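Paenibacillus xanthan lyase (Paenibacillus, PDB 6F2P) cleaves xanthan, probably by beta-elimination, and has the modular build of a polysaccharide lyase of family 8 with further beta domains. Local coordinates at residues Y364-G369 / G467-E472; G459-G464 / S744-F749; L654-I659 / S679-E684; G670-N675 / I704-N709. All coordinates share one frame; numbering follows the deposited sequence.

Contact 1 (Y364-G369 / G467-E472); sequences YKQFSG and GVSGME
Tyr364 lays its ring flat against Gly467. Its CB is directed to segment 467-472, and CG stands anti to the backbone N (chi1 178°), which swings the ring across to that strand. CG and CD1 are still 4.1 Å from Gly467 CA. CD2 and CE1 are a little nearer, and CE2 and CZ each lie 3.7 Å from the same Gly467 CA. This carbon sits over the middle of one ring face, 11° off the normal, as a CH-pi contact. Gly467 has no side chain, and a CB there would collide with the ring.

Both strands belong to the super-sandwich domain, but they lie in two different sheets. Strand 363-367 is an outermost strand of a four-stranded antiparallel sheet. Strand 466-474 belongs to a nine-stranded one. Their short axes pass 8.2 Å apart, so side chains bridge the gap. The backbone N of Tyr364 also bonds to Gly464 O, in the turn just before strand 466-474.

At the tip, Tyr364 OH donates to Gln366 OE1 at 2.6 Å. The other end of the amide reaches across: Gln366 NE2 donates to Ser469 OG at 3.0 Å, with the serine oxygen close to the amide plane. The two bonds probably help to fix the rotation of the Gln366 amide. Gln366 OE1 lies in the ring plane, but the hydroxyl stands 42° above the carbonyl plane of the amide. Ser469 OG lies at the ring edge, 3.0 Å from Tyr364 OH.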
loop_
_atom_site.group_PDB
_atom_site.type_symbol
_atom_site.label_atom_id
_atom_site.label_comp_id
_atom_site.label_asym_id
_atom_site.label_seq_id
_atom_site.Cartn_x
_atom_site.Cartn_y
_atom_site.Cartn_z
ATOM N N TYR A 364 -4.867 0.923 14.124
ATOM C CA TYR A 364 -4.957 1.319 12.725
ATOM C C TYR A 364 -4.020 0.429 11.921
ATOM O O TYR A 364 -2.968 0.020 12.428
ATOM C CB TYR A 364 -4.565 2.787 12.541
ATOM C CG TYR A 364 -4.610 3.231 11.093
ATOM C CD1 TYR A 364 -5.805 3.638 10.511
ATOM C CD2 TYR A 364 -3.463 3.225 10.304
ATOM C CE1 TYR A 364 -5.861 4.029 9.186
ATOM C CE2 TYR A 364 -3.509 3.609 8.981
ATOM C CZ TYR A 364 -4.713 4.011 8.428
ATOM O OH TYR A 364 -4.777 4.411 7.114
ATOM N N LYS A 365 -4.392 0.116 10.680
ATOM C CA LYS A 365 -3.548 -0.741 9.853
ATOM C C LYS A 365 -3.689 -0.446 8.366
ATOM O O LYS A 365 -4.787 -0.523 7.813
ATOM C CB LYS A 365 -3.832 -2.219 10.147
ATOM C CG LYS A 365 -2.791 -3.186 9.580
ATOM C CD LYS A 365 -2.931 -4.578 10.181
ATOM C CE LYS A 365 -1.922 -5.555 9.591
ATOM N NZ LYS A 365 -0.515 -5.119 9.842
ATOM N N GLN A 366 -2.572 -0.103 7.723
ATOM C CA GLN A 366 -2.566 0.169 6.287
ATOM C C GLN A 366 -2.197 -1.073 5.485
ATOM O O GLN A 366 -1.108 -1.627 5.658
ATOM C CB GLN A 366 -1.585 1.285 5.939
ATOM C CG GLN A 366 -1.785 1.902 4.562
ATOM C CD GLN A 366 -2.725 3.102 4.600
ATOM O OE1 GLN A 366 -2.750 3.844 5.581
ATOM N NE2 GLN A 366 -3.510 3.290 3.539
ATOM N N PHE A 367 -3.097 -1.491 4.597
ATOM C CA PHE A 367 -2.857 -2.646 3.746
ATOM C C PHE A 367 -2.435 -2.192 2.357
ATOM O O PHE A 367 -3.218 -2.224 1.399
ATOM C CB PHE A 367 -4.103 -3.531 3.700
ATOM C CG PHE A 367 -4.539 -4.011 5.053
ATOM C CD1 PHE A 367 -4.018 -5.172 5.589
ATOM C CD2 PHE A 367 -5.436 -3.281 5.804
ATOM C CE1 PHE A 367 -4.404 -5.611 6.840
ATOM C CE2 PHE A 367 -5.825 -3.711 7.060
ATOM C CZ PHE A 367 -5.308 -4.880 7.579
ATOM N N SER A 368 -1.182 -1.770 2.258
ATOM C CA SER A 368 -0.651 -1.182 1.037
ATOM C C SER A 368 -0.602 -2.150 -0.143
ATOM O O SER A 368 -0.592 -1.728 -1.299
ATOM C CB SER A 368 0.750 -0.639 1.311
ATOM O OG SER A 368 0.680 0.462 2.194
ATOM N N GLY A 369 -0.553 -3.444 0.152
ATOM C CA GLY A 369 -0.489 -4.455 -0.888
ATOM C C GLY A 369 -1.801 -4.677 -1.627
ATOM O O GLY A 369 -1.819 -5.297 -2.690
ATOM N N GLY A 467 -4.180 7.338 11.463
ATOM C CA GLY A 467 -3.757 7.133 10.097
ATOM C C GLY A 467 -4.351 8.152 9.162
ATOM O O GLY A 467 -5.308 8.859 9.503
ATOM N N VAL A 468 -3.764 8.226 7.977
ATOM C CA VAL A 468 -4.237 9.090 6.918
ATOM C C VAL A 468 -4.097 8.305 5.617
ATOM O O VAL A 468 -3.057 7.678 5.375
ATOM C CB VAL A 468 -3.417 10.407 6.862
ATOM C CG1 VAL A 468 -1.934 10.114 6.929
ATOM C CG2 VAL A 468 -3.752 11.208 5.611
ATOM N N SER A 469 -5.148 8.307 4.797
ATOM C CA SER A 469 -5.084 7.649 3.498
ATOM C C SER A 469 -5.550 8.574 2.409
ATOM O O SER A 469 -6.276 9.542 2.659
ATOM C CB SER A 469 -5.953 6.399 3.465
ATOM O OG SER A 469 -5.492 5.414 4.365
ATOM N N GLY A 470 -5.149 8.258 1.186
ATOM C CA GLY A 470 -5.574 9.029 0.046
ATOM C C GLY A 470 -5.693 8.194 -1.203
ATOM O O GLY A 470 -5.047 7.148 -1.349
ATOM N N MET A 471 -6.524 8.682 -2.117
ATOM C CA MET A 471 -6.721 8.050 -3.405
ATOM C C MET A 471 -6.940 9.118 -4.455
ATOM O O MET A 471 -7.834 9.955 -4.318
ATOM C CB MET A 471 -7.953 7.153 -3.344
ATOM C CG MET A 471 -8.374 6.565 -4.668
ATOM S SD MET A 471 -9.799 5.478 -4.469
ATOM C CE MET A 471 -10.114 5.054 -6.187
ATOM N N GLU A 472 -6.118 9.110 -5.496
ATOM C CA GLU A 472 -6.456 9.864 -6.692
ATOM C C GLU A 472 -7.388 9.009 -7.551
ATOM O O GLU A 472 -6.960 8.076 -8.237
ATOM C CB GLU A 472 -5.214 10.276 -7.476
ATOM C CG GLU A 472 -5.534 11.180 -8.658
ATOM C CD GLU A 472 -4.301 11.848 -9.236
ATOM O OE1 GLU A 472 -3.183 11.350 -8.987
ATOM O OE2 GLU A 472 -4.449 12.872 -9.938
#

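Contact 2 (G459-G464 / S744-F749); sequences GTDILG and SYKVKF
Ser744 meets Thr460 where two beta domains pack together. Strand 457-462 is an outermost strand of the nine-stranded super-sandwich sheet. Strand 744-750 lies in the seven-stranded sheet of the following beta-sandwich. The short axes pass 7.5 Å apart at 38°, and side chains make the contact.

Ser744 OG accepts a bond from Thr460 OG1 at 2.7 Å. It also donates to a water, which passes a bond on to Gly459 O. Thr460 OG1 is bonded to Ser692 OG as well, so a small hydroxyl network fills this end.

Two residues on, Lys746 reaches strand 457-462 again. Its chain is extended as far as CE, and a bend at chi4 (53°) turns NZ to Asp461. NZ forms a salt bridge with Asp461 OD1 at 3.0 Å, meeting it 45° above the carboxylate plane. NZ also donates to Asp461 O at 3.0 Å, again from above the carbonyl plane, and bonds to Ser692 OG. A methionine in its place would probably leave the Asp461 carboxylate without this countercharge and its backbone O without this donor. Beside the bridge, Lys746 CE lies 4.1 Å from Ile462 CA.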
loop_
_atom_site.group_PDB
_atom_site.type_symbol
_atom_site.label_atom_id
_atom_site.label_comp_id
_atom_site.label_asym_id
_atom_site.label_seq_id
_atom_site.Cartn_x
_atom_site.Cartn_y
_atom_site.Cartn_z
ATOM N N GLY A 459 -1.304 5.337 2.062
ATOM C CA GLY A 459 -1.261 6.222 3.204
ATOM C C GLY A 459 -0.189 5.844 4.197
ATOM O O GLY A 459 0.692 5.036 3.893
ATOM N N THR A 460 -0.265 6.445 5.381
ATOM C CA THR A 460 0.689 6.193 6.452
ATOM C C THR A 460 0.025 6.363 7.820
ATOM O O THR A 460 -1.142 6.732 7.911
ATOM C CB THR A 460 1.928 7.106 6.347
ATOM O OG1 THR A 460 2.925 6.653 7.266
ATOM C CG2 THR A 460 1.578 8.551 6.674
ATOM N N ASP A 461 0.765 6.098 8.888
ATOM C CA ASP A 461 0.154 6.003 10.205
ATOM C C ASP A 461 1.116 6.363 11.320
ATOM O O ASP A 461 2.323 6.465 11.112
ATOM C CB ASP A 461 -0.304 4.580 10.441
ATOM C CG ASP A 461 0.810 3.579 10.228
ATOM O OD1 ASP A 461 1.727 3.518 11.076
ATOM O OD2 ASP A 461 0.769 2.855 9.208
ATOM N N ILE A 462 0.576 6.515 12.521
ATOM C CA ILE A 462 1.403 6.830 13.666
ATOM C C ILE A 462 0.831 6.191 14.936
ATOM O O ILE A 462 -0.386 6.026 15.068
ATOM C CB ILE A 462 1.607 8.364 13.805
ATOM C CG1 ILE A 462 3.004 8.671 14.349
ATOM C CG2 ILE A 462 0.522 8.988 14.657
ATOM C CD1 ILE A 462 3.435 10.107 14.125
ATOM N N LEU A 463 1.728 5.785 15.836
ATOM C CA LEU A 463 1.357 5.196 17.123
ATOM C C LEU A 463 0.555 3.907 16.985
ATOM O O LEU A 463 -0.000 3.398 17.963
ATOM C CB LEU A 463 0.592 6.215 17.973
ATOM C CG LEU A 463 1.381 7.490 18.274
ATOM C CD1 LEU A 463 0.584 8.448 19.140
ATOM C CD2 LEU A 463 2.691 7.131 18.941
ATOM N N GLY A 464 0.509 3.372 15.770
ATOM C CA GLY A 464 -0.326 2.224 15.483
ATOM C C GLY A 464 -1.804 2.465 15.756
ATOM O O GLY A 464 -2.555 1.504 15.914
ATOM N N SER A 744 5.620 2.359 5.609
ATOM C CA SER A 744 5.905 3.585 6.341
ATOM C C SER A 744 7.296 3.632 6.978
ATOM O O SER A 744 7.772 2.645 7.540
ATOM C CB SER A 744 4.848 3.796 7.417
ATOM O OG SER A 744 3.594 4.077 6.823
ATOM N N TYR A 745 7.920 4.807 6.894
ATOM C CA TYR A 745 9.203 5.090 7.530
ATOM C C TYR A 745 9.054 6.171 8.601
ATOM O O TYR A 745 8.519 7.247 8.321
ATOM C CB TYR A 745 10.182 5.578 6.483
ATOM C CG TYR A 745 10.306 4.659 5.295
ATOM C CD1 TYR A 745 9.509 4.833 4.167
ATOM C CD2 TYR A 745 11.221 3.622 5.298
ATOM C CE1 TYR A 745 9.628 3.999 3.073
ATOM C CE2 TYR A 745 11.350 2.785 4.213
ATOM C CZ TYR A 745 10.551 2.974 3.104
ATOM O OH TYR A 745 10.682 2.125 2.029
ATOM N N LYS A 746 9.544 5.904 9.812
ATOM C CA LYS A 746 9.360 6.824 10.934
ATOM C C LYS A 746 10.666 7.370 11.509
ATOM O O LYS A 746 11.692 6.691 11.512
ATOM C CB LYS A 746 8.538 6.165 12.049
ATOM C CG LYS A 746 7.058 5.996 11.727
ATOM C CD LYS A 746 6.369 5.119 12.768
ATOM C CE LYS A 746 4.872 4.969 12.505
ATOM N NZ LYS A 746 4.581 4.503 11.122
ATOM N N VAL A 747 10.608 8.607 11.995
ATOM C CA VAL A 747 11.720 9.227 12.693
ATOM C C VAL A 747 11.168 10.050 13.856
ATOM O O VAL A 747 10.149 10.719 13.721
ATOM C CB VAL A 747 12.579 10.104 11.746
ATOM C CG1 VAL A 747 11.765 11.247 11.154
ATOM C CG2 VAL A 747 13.807 10.651 12.474
ATOM N N LYS A 748 11.822 9.975 15.010
ATOM C CA LYS A 748 11.382 10.725 16.181
ATOM C C LYS A 748 12.512 11.605 16.712
ATOM O O LYS A 748 13.574 11.119 17.122
ATOM C CB LYS A 748 10.844 9.792 17.274
ATOM C CG LYS A 748 10.406 10.523 18.543
ATOM C CD LYS A 748 9.337 9.757 19.316
ATOM C CE LYS A 748 9.808 8.366 19.712
ATOM N NZ LYS A 748 8.867 7.669 20.642
ATOM N N PHE A 749 12.273 12.910 16.687
ATOM C CA PHE A 749 13.259 13.885 17.110
ATOM C C PHE A 749 13.040 14.302 18.561
ATOM O O PHE A 749 11.916 14.282 19.059
ATOM C CB PHE A 749 13.164 15.110 16.213
ATOM C CG PHE A 749 13.716 14.899 14.836
ATOM C CD1 PHE A 749 15.073 15.044 14.589
ATOM C CD2 PHE A 749 12.877 14.568 13.781
ATOM C CE1 PHE A 749 15.588 14.860 13.309
ATOM C CE2 PHE A 749 13.385 14.382 12.498
ATOM C CZ PHE A 749 14.742 14.528 12.262
HETATM O O HOH W 1 2.165 2.917 4.682
#

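Contact 3 (L654-I659 / S679-E684); sequences LNVTGI and SVMTKE
Lys683 NZ meets the carbonyl group of Leu654 in its plane, 3.0 Å from Leu654 O. Further along, Ile659 and Val680 pair through their peptide groups. Ile659 N donates to Val680 O at 2.7 Å and Val680 N to Ile659 O at 2.8 Å. Thr657 and Thr682 form the next hydrogen-bonded pair, N to O in both directions. Met681 CA adds a CA-H...O contact to Thr657 O.

These are neighbouring antiparallel strands of the seven-stranded sheet in the C-terminal beta-sandwich. At the start, Asn655 and Val656 both face Glu651, which makes a G1 beta bulge. Glu651 is a calcium ligand and also accepts a bond from Leu654 N.

One face carries Val656, Met681 and Lys683, with Gly658 adding no side chain beside Met681. Val656 CG1 lies 3.9 Å from Met681 SD. A bend at chi3 (-78°) carries Met681 CE to Gly658 CA, at 3.9 Å. On the other side of Val656, its CG2 meets the aliphatic part of Lys683, with CD at 3.7 Å. Met681 also packs on Val468 and Ile462 of the super-sandwich domain.

The other face carries Thr657, Ile659, Val680 and Thr682. The two threonines lie side by side and point the same way. Thr682 OG1 sits between its own backbone N and carbonyl carbon (chi1 68°), which puts it 3.2 Å from Thr657 CB. A water bonds to both hydroxyls and donates to Asn655 O.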
loop_
_atom_site.group_PDB
_atom_site.type_symbol
_atom_site.label_atom_id
_atom_site.label_comp_id
_atom_site.label_asym_id
_atom_site.label_seq_id
_atom_site.Cartn_x
_atom_site.Cartn_y
_atom_site.Cartn_z
ATOM N N LEU A 654 -4.981 15.739 20.048
ATOM C CA LEU A 654 -3.925 14.734 19.967
ATOM C C LEU A 654 -2.600 15.340 19.510
ATOM O O LEU A 654 -1.533 14.730 19.656
ATOM C CB LEU A 654 -4.332 13.638 18.984
ATOM C CG LEU A 654 -5.520 12.748 19.336
ATOM C CD1 LEU A 654 -5.814 11.807 18.182
ATOM C CD2 LEU A 654 -5.200 11.969 20.588
ATOM N N ASN A 655 -2.680 16.539 18.947
ATOM C CA ASN A 655 -1.558 17.122 18.225
ATOM C C ASN A 655 -0.977 16.153 17.193
ATOM O O ASN A 655 0.241 16.012 17.049
ATOM C CB ASN A 655 -0.505 17.646 19.200
ATOM C CG ASN A 655 -1.044 18.763 20.069
ATOM O OD1 ASN A 655 -1.540 19.774 19.556
ATOM N ND2 ASN A 655 -0.987 18.575 21.389
ATOM N N VAL A 656 -1.884 15.479 16.487
ATOM C CA VAL A 656 -1.532 14.608 15.372
ATOM C C VAL A 656 -1.964 15.279 14.078
ATOM O O VAL A 656 -3.104 15.738 13.959
ATOM C CB VAL A 656 -2.234 13.250 15.479
ATOM C CG1 VAL A 656 -2.094 12.475 14.171
ATOM C CG2 VAL A 656 -1.678 12.452 16.646
ATOM N N THR A 657 -1.051 15.360 13.117
ATOM C CA THR A 657 -1.365 15.970 11.832
ATOM C C THR A 657 -1.175 14.944 10.730
ATOM O O THR A 657 -0.205 14.194 10.739
ATOM C CB THR A 657 -0.453 17.181 11.543
ATOM O OG1 THR A 657 -0.420 18.058 12.682
ATOM C CG2 THR A 657 -0.942 17.936 10.329
ATOM N N GLY A 658 -2.114 14.896 9.792
ATOM C CA GLY A 658 -1.978 14.046 8.623
ATOM C C GLY A 658 -1.937 14.907 7.373
ATOM O O GLY A 658 -2.694 15.880 7.254
ATOM N N ILE A 659 -1.049 14.569 6.441
ATOM C CA ILE A 659 -0.939 15.318 5.194
ATOM C C ILE A 659 -0.744 14.415 3.982
ATOM O O ILE A 659 0.116 13.540 3.996
ATOM C CB ILE A 659 0.270 16.253 5.208
ATOM C CG1 ILE A 659 0.306 17.098 6.487
ATOM C CG2 ILE A 659 0.274 17.115 3.946
ATOM C CD1 ILE A 659 1.545 17.965 6.613
ATOM N N SER A 679 2.519 10.453 1.651
ATOM C CA SER A 679 1.551 10.544 2.723
ATOM C C SER A 679 2.352 10.698 4.015
ATOM O O SER A 679 3.296 9.949 4.263
ATOM C CB SER A 679 0.681 9.302 2.760
ATOM O OG SER A 679 -0.349 9.449 3.717
ATOM N N VAL A 680 2.006 11.694 4.820
ATOM C CA VAL A 680 2.816 12.041 5.981
ATOM C C VAL A 680 1.942 12.235 7.209
ATOM O O VAL A 680 0.844 12.787 7.107
ATOM C CB VAL A 680 3.599 13.335 5.716
ATOM C CG1 VAL A 680 4.452 13.720 6.913
ATOM C CG2 VAL A 680 4.446 13.174 4.465
ATOM N N MET A 681 2.411 11.766 8.363
ATOM C CA MET A 681 1.704 12.000 9.617
ATOM C C MET A 681 2.683 12.398 10.720
ATOM O O MET A 681 3.747 11.801 10.848
ATOM C CB MET A 681 0.870 10.777 10.010
ATOM C CG MET A 681 0.084 10.943 11.301
ATOM S SD MET A 681 -1.331 9.819 11.447
ATOM C CE MET A 681 -2.495 10.663 10.387
ATOM N N THR A 682 2.332 13.425 11.494
ATOM C CA THR A 682 3.185 13.908 12.579
ATOM C C THR A 682 2.503 13.782 13.940
ATOM O O THR A 682 1.288 13.941 14.062
ATOM C CB THR A 682 3.608 15.385 12.368
ATOM O OG1 THR A 682 2.463 16.243 12.492
ATOM C CG2 THR A 682 4.259 15.590 10.988
ATOM N N LYS A 683 3.296 13.474 14.960
ATOM C CA LYS A 683 2.835 13.508 16.344
ATOM C C LYS A 683 3.780 14.379 17.177
ATOM O O LYS A 683 4.985 14.110 17.252
ATOM C CB LYS A 683 2.758 12.094 16.923
ATOM C CG LYS A 683 2.630 12.033 18.436
ATOM C CD LYS A 683 1.235 12.398 18.918
ATOM C CE LYS A 683 1.236 12.732 20.421
ATOM N NZ LYS A 683 -0.101 12.503 21.072
ATOM N N GLU A 684 3.238 15.435 17.777
ATOM C CA GLU A 684 4.026 16.329 18.619
ATOM C C GLU A 684 3.669 16.214 20.103
ATOM O O GLU A 684 2.504 16.090 20.472
ATOM C CB GLU A 684 3.872 17.780 18.163
ATOM C CG GLU A 684 4.589 18.773 19.067
ATOM C CD GLU A 684 4.690 20.168 18.475
ATOM O OE1 GLU A 684 4.030 20.445 17.446
ATOM O OE2 GLU A 684 5.435 20.987 19.050
HETATM O O HOH W 2 1.199 16.975 14.892
#

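Contact 4 (G670-N675 / I704-N709); sequences GLVTSN and IYIDVN
The amide of Asn675 lies aslant the Tyr705 side chain, its plane turned 60° from the ring. Asn675 CG lies between its own backbone N and carbonyl carbon (chi1 73°), which brings OD1 to the neighbouring main chain. Tyr705 N donates to Asn675 OD1 at 2.8 Å, from above the carbonyl plane of the amide. The backbone bond from Asn675 N to Tyr705 O is weak, at 3.4 Å. With an alanine here, Tyr705 N would probably lose its acceptor and this end of the strand pair would be held by the weak bond. The Tyr705 hydroxyl runs elsewhere, to Asp812.

The strands are antiparallel neighbours in the five-stranded sheet of the beta-sandwich. Thr673 and Asp707 form the hydrogen-bonded pair, N to O in both directions. On one face Val672 lies aslant Ile706, with CG1 4.0 Å from Ile706 CG2. Ile706 then bends so that its CD1 reaches Ser674 CB at 3.7 Å. On the opposite face Thr673 OG1 bonds to Thr668.

The chemistry is thus two-sided. Val672, Ser674, Ile706 and Val708 are buried and line the sandwich interior, where Ser674 OG is satisfied by Arg676 O, while the partly exposed Thr673 and Asp707 face outward.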
loop_
_atom_site.group_PDB
_atom_site.type_symbol
_atom_site.label_atom_id
_atom_site.label_comp_id
_atom_site.label_asym_id
_atom_site.label_seq_id
_atom_site.Cartn_x
_atom_site.Cartn_y
_atom_site.Cartn_z
ATOM N N GLY A 670 1.327 23.469 6.693
ATOM C CA GLY A 670 1.611 23.352 8.108
ATOM C C GLY A 670 3.098 23.589 8.326
ATOM O O GLY A 670 3.655 24.561 7.821
ATOM N N LEU A 671 3.743 22.698 9.072
ATOM C CA LEU A 671 5.179 22.789 9.317
ATOM C C LEU A 671 5.969 21.984 8.297
ATOM O O LEU A 671 7.194 22.034 8.276
ATOM C CB LEU A 671 5.511 22.273 10.720
ATOM C CG LEU A 671 4.733 22.932 11.865
ATOM C CD1 LEU A 671 5.174 22.390 13.198
ATOM C CD2 LEU A 671 4.872 24.451 11.830
ATOM N N VAL A 672 5.265 21.243 7.449
ATOM C CA VAL A 672 5.909 20.210 6.656
ATOM C C VAL A 672 6.092 20.588 5.192
ATOM O O VAL A 672 5.186 21.116 4.540
ATOM C CB VAL A 672 5.141 18.875 6.752
ATOM C CG1 VAL A 672 5.916 17.760 6.062
ATOM C CG2 VAL A 672 4.878 18.518 8.204
ATOM N N THR A 673 7.283 20.309 4.684
ATOM C CA THR A 673 7.568 20.473 3.274
ATOM C C THR A 673 7.969 19.116 2.715
ATOM O O THR A 673 8.749 18.393 3.341
ATOM C CB THR A 673 8.708 21.493 3.038
ATOM O OG1 THR A 673 8.303 22.796 3.493
ATOM C CG2 THR A 673 9.062 21.567 1.564
ATOM N N SER A 674 7.411 18.763 1.557
ATOM C CA SER A 674 7.813 17.559 0.834
ATOM C C SER A 674 8.102 17.901 -0.613
ATOM O O SER A 674 7.420 18.734 -1.211
ATOM C CB SER A 674 6.729 16.480 0.895
ATOM O OG SER A 674 7.060 15.382 0.056
ATOM N N ASN A 675 9.116 17.253 -1.176
ATOM C CA ASN A 675 9.469 17.480 -2.570
ATOM C C ASN A 675 8.938 16.369 -3.471
ATOM O O ASN A 675 9.236 16.339 -4.658
ATOM C CB ASN A 675 10.986 17.607 -2.732
ATOM C CG ASN A 675 11.706 16.275 -2.585
ATOM O OD1 ASN A 675 11.235 15.376 -1.894
ATOM N ND2 ASN A 675 12.854 16.147 -3.236
ATOM N N ILE A 704 12.637 10.814 -0.839
ATOM C CA ILE A 704 11.718 11.883 -0.508
ATOM C C ILE A 704 12.366 12.756 0.551
ATOM O O ILE A 704 12.685 12.284 1.640
ATOM C CB ILE A 704 10.402 11.356 0.065
ATOM C CG1 ILE A 704 9.638 10.535 -0.983
ATOM C CG2 ILE A 704 9.555 12.522 0.576
ATOM C CD1 ILE A 704 8.411 9.803 -0.418
ATOM N N TYR A 705 12.566 14.029 0.233
ATOM C CA TYR A 705 13.086 14.982 1.201
ATOM C C TYR A 705 11.937 15.624 1.969
ATOM O O TYR A 705 10.939 16.052 1.385
ATOM C CB TYR A 705 13.896 16.061 0.496
ATOM C CG TYR A 705 15.318 15.672 0.155
ATOM C CD1 TYR A 705 15.590 14.556 -0.625
ATOM C CD2 TYR A 705 16.390 16.447 0.583
ATOM C CE1 TYR A 705 16.889 14.210 -0.948
ATOM C CE2 TYR A 705 17.691 16.106 0.262
ATOM C CZ TYR A 705 17.933 14.991 -0.502
ATOM O OH TYR A 705 19.223 14.645 -0.820
ATOM N N ILE A 706 12.084 15.683 3.284
ATOM C CA ILE A 706 11.085 16.289 4.143
ATOM C C ILE A 706 11.730 17.357 5.037
ATOM O O ILE A 706 12.775 17.120 5.657
ATOM C CB ILE A 706 10.419 15.220 5.031
ATOM C CG1 ILE A 706 9.700 14.162 4.172
ATOM C CG2 ILE A 706 9.483 15.859 6.053
ATOM C CD1 ILE A 706 8.382 14.597 3.574
ATOM N N ASP A 707 11.122 18.538 5.088
ATOM C CA ASP A 707 11.513 19.540 6.070
ATOM C C ASP A 707 10.391 19.689 7.079
ATOM O O ASP A 707 9.212 19.630 6.720
ATOM C CB ASP A 707 11.792 20.890 5.408
ATOM C CG ASP A 707 13.046 20.875 4.540
ATOM O OD1 ASP A 707 13.900 19.986 4.739
ATOM O OD2 ASP A 707 13.183 21.760 3.662
ATOM N N VAL A 708 10.751 19.862 8.344
ATOM C CA VAL A 708 9.765 20.205 9.357
ATOM C C VAL A 708 10.157 21.517 10.028
ATOM O O VAL A 708 11.214 21.621 10.642
ATOM C CB VAL A 708 9.592 19.094 10.402
ATOM C CG1 VAL A 708 8.622 19.526 11.477
ATOM C CG2 VAL A 708 9.103 17.831 9.739
ATOM N N ASN A 709 9.288 22.514 9.897
ATOM C CA ASN A 709 9.569 23.879 10.315
ATOM C C ASN A 709 9.552 24.052 11.832
ATOM O O ASN A 709 8.731 24.793 12.377
ATOM C CB ASN A 709 8.563 24.830 9.663
ATOM C CG ASN A 709 9.062 26.255 9.613
ATOM O OD1 ASN A 709 10.151 26.546 10.084
ATOM N ND2 ASN A 709 8.273 27.151 9.028
HETATM O O HOH W 3 5.983 26.013 7.490
#

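In the fold
Contact 1 is the most buried and lies nearest the chain centre. Contacts 2 and 3 are partly buried. Contact 4 is farthest out, and its Asn709 is exposed. Contacts 3 and 4 pair strands, each within its own sheet, mainly by backbone bonds, helped at one end of contact 4 by an asparagine side chain. Contacts 1 and 2 join strands of different sheets, so side chains carry them: a ring face and an amide, or a salt bridge and hydroxyls. Strands 457-462 and 466-474 are sheet neighbours, which ties these two together. Met681 of contact 3 packs on Gly467 and Val468. On the other face of the seven-stranded sheet, Ile659 touches Val672 of contact 4, joining the sandwich sheets.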